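Local coordinates for protein adenosine kinase, putative (PDB 3OTX) that probably phosphorylates adenosine to AMP with ATP as phosphate donor and magnesium as cofactor, a purine-salvage step, and is captured here with a bisubstrate-like dinucleotide pentaphosphate inhibitor, at residues V73-Y81 / P340-P347; V280-L288 / R318-Q329. The protein carries 1 engineered substitution. All blocks are in the same frame, centred on the assembly; numbering follows the deposited sequence.

Contact 1: residues V73-Y81 / P340-P347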
loop_
_atom_site.group_PDB
_atom_site.type_symbol
_atom_site.label_atom_id
_atom_site.label_comp_id
_atom_site.label_asym_id
_atom_site.label_seq_id
_atom_site.Cartn_x
_atom_site.Cartn_y
_atom_site.Cartn_z
ATOM N N VAL A 73 -8.214 6.352 0.413
ATOM C CA VAL A 73 -8.761 6.419 -0.949
ATOM C C VAL A 73 -9.991 5.515 -1.063
ATOM O O VAL A 73 -11.024 5.967 -1.588
ATOM C CB VAL A 73 -7.714 6.036 -1.979
ATOM C CG1 VAL A 73 -8.367 5.911 -3.383
ATOM C CG2 VAL A 73 -6.596 7.112 -1.994
ATOM N N ALA A 74 -9.916 4.310 -0.495
ATOM C CA ALA A 74 -11.105 3.399 -0.502
ATOM C C ALA A 74 -12.299 4.023 0.206
ATOM O O ALA A 74 -13.413 4.038 -0.327
ATOM C CB ALA A 74 -10.740 2.031 0.104
ATOM N N GLN A 75 -12.045 4.628 1.370
ATOM C CA GLN A 75 -13.156 5.233 2.121
ATOM C C GLN A 75 -13.750 6.425 1.358
ATOM O O GLN A 75 -14.957 6.659 1.370
ATOM C CB GLN A 75 -12.649 5.633 3.525
ATOM C CG GLN A 75 -13.752 6.066 4.530
ATOM C CD GLN A 75 -14.676 4.925 4.913
ATOM O OE1 GLN A 75 -14.243 3.865 5.432
ATOM N NE2 GLN A 75 -15.944 5.075 4.535
ATOM N N TRP A 76 -12.893 7.201 0.692
ATOM C CA TRP A 76 -13.326 8.368 -0.089
ATOM C C TRP A 76 -14.311 7.948 -1.179
ATOM O O TRP A 76 -15.203 8.702 -1.563
ATOM C CB TRP A 76 -12.109 9.062 -0.745
ATOM C CG TRP A 76 -12.413 10.224 -1.650
ATOM C CD1 TRP A 76 -12.862 11.445 -1.283
ATOM C CD2 TRP A 76 -12.208 10.278 -3.066
ATOM N NE1 TRP A 76 -13.004 12.263 -2.387
ATOM C CE2 TRP A 76 -12.598 11.560 -3.496
ATOM C CE3 TRP A 76 -11.734 9.355 -4.009
ATOM C CZ2 TRP A 76 -12.549 11.946 -4.840
ATOM C CZ3 TRP A 76 -11.683 9.740 -5.348
ATOM C CH2 TRP A 76 -12.072 11.021 -5.745
ATOM N N MET A 77 -14.128 6.730 -1.674
ATOM C CA MET A 77 -15.019 6.201 -2.714
ATOM C C MET A 77 -16.311 5.611 -2.175
ATOM O O MET A 77 -17.179 5.223 -2.967
ATOM C CB MET A 77 -14.309 5.106 -3.492
ATOM C CG MET A 77 -13.232 5.594 -4.443
ATOM S SD MET A 77 -13.825 6.661 -5.760
ATOM C CE MET A 77 -14.744 5.489 -6.783
ATOM N N GLN A 78 -16.422 5.490 -0.852
ATOM C CA GLN A 78 -17.611 4.919 -0.223
ATOM C C GLN A 78 -18.090 5.842 0.913
ATOM O O GLN A 78 -18.157 5.440 2.059
ATOM C CB GLN A 78 -17.301 3.504 0.303
ATOM C CG GLN A 78 -17.007 2.450 -0.805
ATOM C CD GLN A 78 -18.212 2.146 -1.686
ATOM O OE1 GLN A 78 -19.324 2.519 -1.366
ATOM N NE2 GLN A 78 -17.976 1.490 -2.825
ATOM N N GLN A 79 -18.368 7.105 0.609
ATOM C CA GLN A 79 -18.598 8.063 1.684
ATOM C C GLN A 79 -19.936 7.872 2.414
ATOM O O GLN A 79 -20.120 8.413 3.490
ATOM C CB GLN A 79 -18.399 9.502 1.218
ATOM C CG GLN A 79 -16.934 9.877 0.994
ATOM C CD GLN A 79 -16.814 11.281 0.496
ATOM O OE1 GLN A 79 -17.516 12.165 0.974
ATOM N NE2 GLN A 79 -15.923 11.508 -0.469
ATOM N N ALA A 80 -20.830 7.065 1.862
ATOM C CA ALA A 80 -22.056 6.734 2.594
ATOM C C ALA A 80 -21.804 5.750 3.761
ATOM O O ALA A 80 -22.715 5.486 4.578
ATOM C CB ALA A 80 -23.168 6.231 1.650
ATOM N N TYR A 81 -20.581 5.242 3.866
ATOM C CA TYR A 81 -20.262 4.170 4.799
ATOM C C TYR A 81 -19.127 4.520 5.735
ATOM O O TYR A 81 -18.382 3.663 6.164
ATOM C CB TYR A 81 -19.951 2.879 4.026
ATOM C CG TYR A 81 -21.144 2.472 3.235
ATOM C CD1 TYR A 81 -22.214 1.832 3.851
ATOM C CD2 TYR A 81 -21.253 2.814 1.875
ATOM C CE1 TYR A 81 -23.357 1.513 3.125
ATOM C CE2 TYR A 81 -22.390 2.495 1.144
ATOM C CZ TYR A 81 -23.417 1.849 1.776
ATOM O OH TYR A 81 -24.525 1.535 1.034
ATOM N N PRO A 340 -10.608 17.911 -3.147
ATOM C CA PRO A 340 -11.639 17.323 -4.016
ATOM C C PRO A 340 -12.631 16.479 -3.202
ATOM O O PRO A 340 -12.331 15.337 -2.843
ATOM C CB PRO A 340 -10.829 16.462 -4.995
ATOM C CG PRO A 340 -9.443 17.022 -4.937
ATOM C CD PRO A 340 -9.255 17.472 -3.522
ATOM N N GLU A 341 -13.802 17.058 -2.931
ATOM C CA GLU A 341 -14.743 16.546 -1.928
ATOM C C GLU A 341 -15.249 15.129 -2.177
ATOM O O GLU A 341 -15.118 14.260 -1.322
ATOM C CB GLU A 341 -15.949 17.481 -1.803
ATOM C CG GLU A 341 -16.987 17.049 -0.759
ATOM C CD GLU A 341 -18.359 17.683 -0.979
ATOM O OE1 GLU A 341 -18.997 17.391 -2.017
ATOM O OE2 GLU A 341 -18.803 18.462 -0.105
ATOM N N LYS A 342 -15.838 14.921 -3.346
ATOM C CA LYS A 342 -16.529 13.679 -3.651
ATOM C C LYS A 342 -16.068 13.173 -5.004
ATOM O O LYS A 342 -15.733 13.961 -5.891
ATOM C CB LYS A 342 -18.053 13.876 -3.650
ATOM C CG LYS A 342 -18.703 13.859 -2.258
ATOM C CD LYS A 342 -20.171 14.307 -2.326
ATOM C CE LYS A 342 -20.847 14.351 -0.946
ATOM N NZ LYS A 342 -22.335 14.525 -1.044
ATOM N N PRO A 343 -16.041 11.850 -5.169
ATOM C CA PRO A 343 -15.677 11.282 -6.460
ATOM C C PRO A 343 -16.726 11.578 -7.533
ATOM O O PRO A 343 -17.888 11.816 -7.210
ATOM C CB PRO A 343 -15.629 9.777 -6.198
ATOM C CG PRO A 343 -16.180 9.554 -4.839
ATOM C CD PRO A 343 -16.334 10.837 -4.137
ATOM N N SER A 344 -16.294 11.561 -8.792
ATOM C CA SER A 344 -17.168 11.732 -9.943
ATOM C C SER A 344 -17.207 10.439 -10.752
ATOM O O SER A 344 -17.466 10.458 -11.945
ATOM C CB SER A 344 -16.633 12.862 -10.824
ATOM O OG SER A 344 -15.269 12.610 -11.148
ATOM N N PHE A 345 -16.938 9.321 -10.087
ATOM C CA PHE A 345 -16.848 8.010 -10.718
ATOM C C PHE A 345 -17.281 7.051 -9.642
ATOM O O PHE A 345 -16.826 7.150 -8.495
ATOM C CB PHE A 345 -15.382 7.741 -11.118
ATOM C CG PHE A 345 -15.082 6.340 -11.639
ATOM C CD1 PHE A 345 -14.668 6.158 -12.963
ATOM C CD2 PHE A 345 -15.138 5.225 -10.801
ATOM C CE1 PHE A 345 -14.359 4.881 -13.465
ATOM C CE2 PHE A 345 -14.825 3.950 -11.286
ATOM C CZ PHE A 345 -14.438 3.776 -12.622
ATOM N N SER A 346 -18.171 6.137 -9.996
ATOM C CA SER A 346 -18.503 5.050 -9.093
ATOM C C SER A 346 -18.296 3.700 -9.765
ATOM O O SER A 346 -18.566 3.536 -10.964
ATOM C CB SER A 346 -19.925 5.195 -8.535
ATOM O OG SER A 346 -20.804 5.641 -9.535
ATOM N N PRO A 347 -17.798 2.725 -8.995
ATOM C CA PRO A 347 -17.620 1.352 -9.473
ATOM C C PRO A 347 -18.827 0.870 -10.299
ATOM O O PRO A 347 -18.692 0.256 -11.371
ATOM C CB PRO A 347 -17.525 0.552 -8.166
ATOM C CG PRO A 347 -16.999 1.510 -7.149
ATOM C CD PRO A 347 -17.336 2.897 -7.600
ATOM O OXT PRO A 347 -19.979 1.094 -9.905
#

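Contact 2: residues V280-L288 / R318-Q329. With AP5 (bis(adenosine)-5'-pentaphosphate), chain C.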
loop_
_atom_site.group_PDB
_atom_site.type_symbol
_atom_site.label_atom_id
_atom_site.label_comp_id
_atom_site.label_asym_id
_atom_site.label_seq_id
_atom_site.Cartn_x
_atom_site.Cartn_y
_atom_site.Cartn_z
ATOM N N VAL A 280 -4.917 -14.053 -19.268
ATOM C CA VAL A 280 -4.344 -12.750 -19.005
ATOM C C VAL A 280 -5.011 -11.734 -19.919
ATOM O O VAL A 280 -5.137 -11.979 -21.122
ATOM C CB VAL A 280 -2.830 -12.754 -19.274
ATOM C CG1 VAL A 280 -2.239 -11.384 -18.987
ATOM C CG2 VAL A 280 -2.139 -13.813 -18.422
ATOM N N GLU A 281 -5.431 -10.606 -19.342
ATOM C CA GLU A 281 -6.003 -9.502 -20.105
ATOM C C GLU A 281 -5.245 -8.225 -19.767
ATOM O O GLU A 281 -4.496 -8.153 -18.783
ATOM C CB GLU A 281 -7.450 -9.242 -19.706
ATOM C CG GLU A 281 -8.366 -10.428 -19.600
ATOM C CD GLU A 281 -9.556 -10.110 -18.715
ATOM O OE1 GLU A 281 -10.171 -9.034 -18.906
ATOM O OE2 GLU A 281 -9.867 -10.928 -17.823
ATOM N N THR A 282 -5.451 -7.207 -20.589
ATOM C CA THR A 282 -4.931 -5.888 -20.276
ATOM C C THR A 282 -6.099 -4.919 -20.178
ATOM O O THR A 282 -7.077 -5.013 -20.928
ATOM C CB THR A 282 -3.891 -5.405 -21.313
ATOM O OG1 THR A 282 -4.426 -5.528 -22.624
ATOM C CG2 THR A 282 -2.607 -6.242 -21.237
ATOM N N VAL A 283 -5.989 -4.005 -19.220
ATOM C CA VAL A 283 -6.990 -2.984 -19.005
ATOM C C VAL A 283 -6.378 -1.613 -19.318
ATOM O O VAL A 283 -5.497 -1.146 -18.582
ATOM C CB VAL A 283 -7.453 -2.994 -17.537
ATOM C CG1 VAL A 283 -8.580 -2.010 -17.312
ATOM C CG2 VAL A 283 -7.865 -4.406 -17.104
ATOM N N PRO A 284 -6.853 -0.947 -20.382
ATOM C CA PRO A 284 -6.234 0.329 -20.789
ATOM C C PRO A 284 -6.377 1.409 -19.745
ATOM O O PRO A 284 -7.372 1.472 -19.010
ATOM C CB PRO A 284 -6.993 0.724 -22.047
ATOM C CG PRO A 284 -7.613 -0.526 -22.552
ATOM C CD PRO A 284 -7.792 -1.455 -21.405
ATOM N N VAL A 285 -5.362 2.247 -19.674
ATOM C CA VAL A 285 -5.398 3.400 -18.782
ATOM C C VAL A 285 -5.893 4.585 -19.625
ATOM O O VAL A 285 -5.330 4.872 -20.701
ATOM C CB VAL A 285 -3.989 3.683 -18.222
ATOM C CG1 VAL A 285 -3.931 5.063 -17.565
ATOM C CG2 VAL A 285 -3.585 2.609 -17.249
ATOM N N PRO A 286 -6.948 5.289 -19.158
ATOM C CA PRO A 286 -7.467 6.408 -19.950
ATOM C C PRO A 286 -6.408 7.492 -20.201
ATOM O O PRO A 286 -5.613 7.798 -19.318
ATOM C CB PRO A 286 -8.627 6.947 -19.093
ATOM C CG PRO A 286 -8.995 5.831 -18.207
ATOM C CD PRO A 286 -7.702 5.101 -17.911
ATOM N N GLN A 287 -6.384 8.028 -21.408
ATOM C CA GLN A 287 -5.456 9.092 -21.771
ATOM C C GLN A 287 -5.591 10.257 -20.796
ATOM O O GLN A 287 -6.712 10.630 -20.417
ATOM C CB GLN A 287 -5.759 9.555 -23.195
ATOM C CG GLN A 287 -4.717 10.467 -23.807
ATOM C CD GLN A 287 -4.875 11.918 -23.378
ATOM O OE1 GLN A 287 -3.893 12.656 -23.292
ATOM N NE2 GLN A 287 -6.111 12.329 -23.094
ATOM N N LEU A 288 -4.450 10.805 -20.376
ATOM C CA LEU A 288 -4.419 11.957 -19.477
ATOM C C LEU A 288 -3.321 12.894 -19.957
ATOM O O LEU A 288 -2.201 12.443 -20.208
ATOM C CB LEU A 288 -4.163 11.509 -18.025
ATOM C CG LEU A 288 -4.168 12.546 -16.889
ATOM C CD1 LEU A 288 -5.520 13.271 -16.764
ATOM C CD2 LEU A 288 -3.787 11.875 -15.548
ATOM N N ARG A 318 -12.034 -6.550 -13.906
ATOM C CA ARG A 318 -11.681 -5.496 -14.833
ATOM C C ARG A 318 -12.216 -4.122 -14.384
ATOM O O ARG A 318 -11.515 -3.091 -14.495
ATOM C CB ARG A 318 -12.172 -5.855 -16.225
ATOM C CG ARG A 318 -11.545 -5.049 -17.277
ATOM C CD ARG A 318 -11.814 -5.714 -18.625
ATOM N NE ARG A 318 -11.321 -4.837 -19.667
ATOM C CZ ARG A 318 -10.288 -5.117 -20.447
ATOM N NH1 ARG A 318 -9.661 -6.282 -20.327
ATOM N NH2 ARG A 318 -9.923 -4.246 -21.380
ATOM N N ARG A 319 -13.440 -4.107 -13.855
ATOM C CA ARG A 319 -14.031 -2.892 -13.286
ATOM C C ARG A 319 -13.271 -2.386 -12.054
ATOM O O ARG A 319 -13.212 -1.183 -11.838
ATOM C CB ARG A 319 -15.521 -3.109 -12.942
ATOM C CG ARG A 319 -16.275 -1.851 -12.463
ATOM C CD ARG A 319 -16.123 -0.730 -13.483
ATOM N NE ARG A 319 -16.797 0.508 -13.112
ATOM C CZ ARG A 319 -16.705 1.656 -13.793
ATOM N NH1 ARG A 319 -15.967 1.730 -14.891
ATOM N NH2 ARG A 319 -17.362 2.738 -13.382
ATOM N N CYS A 320 -12.744 -3.305 -11.258
ATOM C CA CYS A 320 -11.933 -2.956 -10.089
ATOM C C CYS A 320 -10.691 -2.208 -10.585
ATOM O O CYS A 320 -10.301 -1.166 -10.038
ATOM C CB CYS A 320 -11.556 -4.220 -9.304
ATOM S SG CYS A 320 -12.987 -4.957 -8.450
ATOM N N CYS A 321 -10.101 -2.722 -11.662
ATOM C CA CYS A 321 -8.962 -2.040 -12.318
ATOM C C CYS A 321 -9.320 -0.655 -12.873
ATOM O O CYS A 321 -8.591 0.321 -12.656
ATOM C CB CYS A 321 -8.326 -2.925 -13.413
ATOM S SG CYS A 321 -7.544 -4.417 -12.814
ATOM N N GLU A 322 -10.436 -0.559 -13.608
ATOM C CA GLU A 322 -10.954 0.729 -14.096
ATOM C C GLU A 322 -11.127 1.722 -12.946
ATOM O O GLU A 322 -10.788 2.894 -13.082
ATOM C CB GLU A 322 -12.262 0.540 -14.894
ATOM C CG GLU A 322 -12.033 -0.238 -16.190
ATOM C CD GLU A 322 -13.307 -0.761 -16.819
ATOM O OE1 GLU A 322 -13.190 -1.264 -17.953
ATOM O OE2 GLU A 322 -14.403 -0.645 -16.209
ATOM N N THR A 323 -11.649 1.244 -11.816
ATOM C CA THR A 323 -11.868 2.127 -10.661
ATOM C C THR A 323 -10.523 2.594 -10.067
ATOM O O THR A 323 -10.364 3.784 -9.727
ATOM C CB THR A 323 -12.730 1.431 -9.597
ATOM O OG1 THR A 323 -13.940 0.971 -10.207
ATOM C CG2 THR A 323 -13.078 2.411 -8.468
ATOM N N GLY A 324 -9.566 1.680 -9.993
ATOM C CA GLY A 324 -8.224 2.016 -9.525
ATOM C C GLY A 324 -7.581 3.035 -10.458
ATOM O O GLY A 324 -6.853 3.912 -9.994
ATOM N N HIS A 325 -7.818 2.920 -11.768
ATOM C CA HIS A 325 -7.275 3.938 -12.686
ATOM C C HIS A 325 -7.893 5.297 -12.401
ATOM O O HIS A 325 -7.204 6.314 -12.431
ATOM C CB HIS A 325 -7.527 3.590 -14.149
ATOM C CG HIS A 325 -6.845 2.349 -14.598
ATOM N ND1 HIS A 325 -7.230 1.688 -15.745
ATOM C CD2 HIS A 325 -5.810 1.643 -14.075
ATOM C CE1 HIS A 325 -6.464 0.620 -15.905
ATOM N NE2 HIS A 325 -5.593 0.576 -14.910
ATOM N N TYR A 326 -9.193 5.310 -12.122
ATOM C CA TYR A 326 -9.862 6.556 -11.829
ATOM C C TYR A 326 -9.231 7.239 -10.584
ATOM O O TYR A 326 -8.865 8.426 -10.619
ATOM C CB TYR A 326 -11.375 6.319 -11.623
ATOM C CG TYR A 326 -11.992 7.529 -10.999
ATOM C CD1 TYR A 326 -12.233 8.687 -11.742
ATOM C CD2 TYR A 326 -12.261 7.541 -9.642
ATOM C CE1 TYR A 326 -12.776 9.840 -11.136
ATOM C CE2 TYR A 326 -12.777 8.680 -9.020
ATOM C CZ TYR A 326 -13.027 9.811 -9.775
ATOM O OH TYR A 326 -13.544 10.910 -9.133
ATOM N N THR A 327 -9.149 6.497 -9.491
ATOM C CA THR A 327 -8.623 7.051 -8.262
ATOM C C THR A 327 -7.156 7.457 -8.403
ATOM O O THR A 327 -6.769 8.526 -7.933
ATOM C CB THR A 327 -8.844 6.134 -7.038
ATOM O OG1 THR A 327 -8.406 4.823 -7.327
ATOM C CG2 THR A 327 -10.342 6.059 -6.695
ATOM N N ALA A 328 -6.361 6.631 -9.076
ATOM C CA ALA A 328 -4.944 6.987 -9.295
ATOM C C ALA A 328 -4.825 8.278 -10.104
ATOM O O ALA A 328 -4.042 9.180 -9.752
ATOM C CB ALA A 328 -4.205 5.839 -9.983
ATOM N N GLN A 329 -5.639 8.390 -11.155
ATOM C CA GLN A 329 -5.618 9.572 -11.975
ATOM C C GLN A 329 -6.084 10.813 -11.218
ATOM O O GLN A 329 -5.574 11.900 -11.446
ATOM C CB GLN A 329 -6.358 9.349 -13.287
ATOM C CG GLN A 329 -5.500 8.461 -14.197
ATOM C CD GLN A 329 -5.987 8.353 -15.620
ATOM O OE1 GLN A 329 -7.140 8.649 -15.928
ATOM N NE2 GLN A 329 -5.104 7.931 -16.502
HETATM P PA AP5 C . 1.887 3.191 -11.522
HETATM O O1A AP5 C . 2.931 4.209 -11.969
HETATM O O2A AP5 C . 2.017 1.836 -12.189
HETATM O O3A AP5 C . 1.900 2.918 -9.935
HETATM P PB AP5 C . 3.197 2.835 -8.977
HETATM O O1B AP5 C . 4.462 2.587 -9.739
HETATM O O2B AP5 C . 2.852 1.883 -7.885
HETATM O O3B AP5 C . 3.184 4.332 -8.436
HETATM P PG AP5 C . 4.286 5.254 -7.751
HETATM O O1G AP5 C . 3.891 6.673 -8.026
HETATM O O2G AP5 C . 5.695 5.048 -8.261
HETATM O O3G AP5 C . 4.026 4.914 -6.259
HETATM P PD AP5 C . 4.753 5.450 -4.918
HETATM O O1D AP5 C . 5.869 6.445 -5.177
HETATM O O2D AP5 C . 5.062 4.212 -4.123
HETATM O O3D AP5 C . 3.557 6.300 -4.256
HETATM P PE AP5 C . 2.397 5.719 -3.296
HETATM O O1E AP5 C . 1.949 4.377 -3.804
HETATM O O2E AP5 C . 1.334 6.796 -3.097
HETATM O O5F AP5 C . 0.445 3.863 -11.723
HETATM C C5F AP5 C . -0.734 3.226 -11.232
HETATM C C4F AP5 C . -1.923 3.730 -12.014
HETATM O O4F AP5 C . -1.968 5.163 -11.966
HETATM C C3F AP5 C . -1.874 3.437 -13.511
HETATM O O3F AP5 C . -2.422 2.167 -13.765
HETATM C C2F AP5 C . -2.634 4.583 -14.114
HETATM O O2F AP5 C . -4.015 4.342 -14.017
HETATM C C1F AP5 C . -2.300 5.741 -13.168
HETATM N N9A AP5 C . -1.127 6.550 -13.609
HETATM C C8A AP5 C . 0.141 6.577 -13.022
HETATM N N7A AP5 C . 0.901 7.464 -13.721
HETATM C C5A AP5 C . 0.147 8.001 -14.709
HETATM C C6A AP5 C . 0.381 8.960 -15.670
HETATM N N6A AP5 C . 1.522 9.652 -15.713
HETATM N N1A AP5 C . -0.635 9.296 -16.532
HETATM C C2A AP5 C . -1.892 8.719 -16.448
HETATM N N3A AP5 C . -2.117 7.770 -15.474
HETATM C C4A AP5 C . -1.135 7.436 -14.613
HETATM O O5J AP5 C . 3.168 5.460 -1.890
HETATM C C5J AP5 C . 3.754 6.550 -1.199
HETATM C C4J AP5 C . 3.623 6.192 0.272
HETATM O O4J AP5 C . 4.526 5.129 0.618
HETATM C C3J AP5 C . 4.037 7.321 1.220
HETATM O O3J AP5 C . 2.845 7.890 1.763
HETATM C C2J AP5 C . 4.925 6.642 2.276
HETATM O O2J AP5 C . 4.586 6.985 3.614
HETATM C C1J AP5 C . 4.659 5.179 2.015
HETATM N N9B AP5 C . 5.737 4.292 2.477
HETATM C C8B AP5 C . 7.042 4.357 2.070
HETATM N N7B AP5 C . 7.718 3.402 2.759
HETATM C C5B AP5 C . 6.845 2.743 3.584
HETATM C C6B AP5 C . 7.001 1.685 4.488
HETATM N N6B AP5 C . 8.184 1.125 4.788
HETATM N N1B AP5 C . 5.877 1.312 5.173
HETATM C C2B AP5 C . 4.622 1.829 4.950
HETATM N N3B AP5 C . 4.478 2.901 4.094
HETATM C C4B AP5 C . 5.583 3.311 3.401
HETATM O O HOH W 1 -7.832 10.442 -17.968
#

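Contact 1: residues V73-Y81 / P340-P347
W76 meets the chain at P340-P343 through one edge and one face of its indole ring. Its CG lies anti to the backbone N (chi1 176°), and this carries the ring from CB out to the tail. W76 CD1 is the first ring atom to come near it, 3.6 Å from E341 O. NE1 is next. W76 NE1 gives two weak hydrogen bonds, to E341 O at 3.1 Å and to P340 O at 3.2 Å; E341 O sits near the ring plane. CZ2 packs against the backbone at P343 N. CH2 and CZ3, at the far end of the six-membered ring, lie by P343 CB. P343 CB makes a CH-pi contact over the face, 4.0 Å from the centroid of the W76 six-membered ring and 19° off its normal.

Here the C-terminal tail of a PfkB-family (ribokinase-clan) kinase packs against the C-terminal part of helix 66-76 and the residues that follow. The tail has no regular secondary structure. R334 adds a cation-pi contact to W76.

Q79 binds the same part of the tail. Q79 NE2 gives a nearly straight hydrogen bond (165°) to E341 O at 3.0 Å, in the carbonyl plane. Q79 NE2 also bonds to W76 O at 3.1 Å. Both acceptors lie near the amide plane, which should fix the amide's rotation. E341 O thus accepts from both Q79 and W76.

M77 fills the next part of the interface. Its chain bends at chi2 and chi3, bringing M77 SD to 3.6 Å from P343 CB. The terminal CE then reaches the tail's end: M77 CE packs 3.8 Å from P347 CD and also touches F345 CD2. The F345 ring stacks with Y326. The amide end of Q78 also comes near P347 CG, while its NE2 is hydrogen-bonded to S309 O.

Contact 2: residues V280-L288 / R318-Q329
R318 and E281 form the salt bridge of this contact. R318 NH1 bonds to E281 OE1 at 3.1 Å, on the anti lone pair. Carboxylate and guanidinium are nearly coplanar, 3° apart. The extended R318 chain puts the guanidinium at the strand, with V283 CA over one face.

The hydrogen bonds of the Q329 side-chain amide are at the other end. Q329 NE2 bonds to P286 O at 2.9 Å, nearly straight (172°) and in the carbonyl plane. Q329 NE2 also bonds to AP5 N3A of the inhibitor at 3.2 Å. One water donates to both Q329 OE1 and Q287 O, so both ends of the amide are held. H325 NE2 hydrogen-bonds to T272 OG1 on strand 270-276.

Apolar packing lies between. V283 CG2 packs 4.0 Å from C321 CB. V285 CG2 lies over a face of the H325 ring, 3.8 Å from its centroid, a CH-pi contact. C321 O lies above the opposite face, toward its rim.

L288 CD2 touches the adenine at AP5 C2A, 3.8 Å away. V285 and H325 lie beside ribose O2F. The loop after edge strand 279-283 and helix 317-332 thus line the ATP-side nucleotide pocket, near T266 and Q290, while the strand packs on the helix farther along, in a ribokinase-type fold.

Overall arrangement
Contact 2 is nested along the chain inside the loop closed by contact 1. Their centres are 16 Å apart. Helix 317-332 joins them: R318, H325 and Q329 serve contact 2, while R319, T323 and Y326 meet the tail of contact 1. R319 NE lies 2.6 Å from P347 O and R319 NH2 2.8 Å from S346 O, both probable hydrogen bonds. R319 is also salt-bridged to E322. Contact 2 lines the inhibitor pocket directly. Contact 1 stands back from it: the side chain of F345 is about 10 Å from the inhibitor, and that of W76 about 12 Å from the side chain of D301, the predicted proton acceptor.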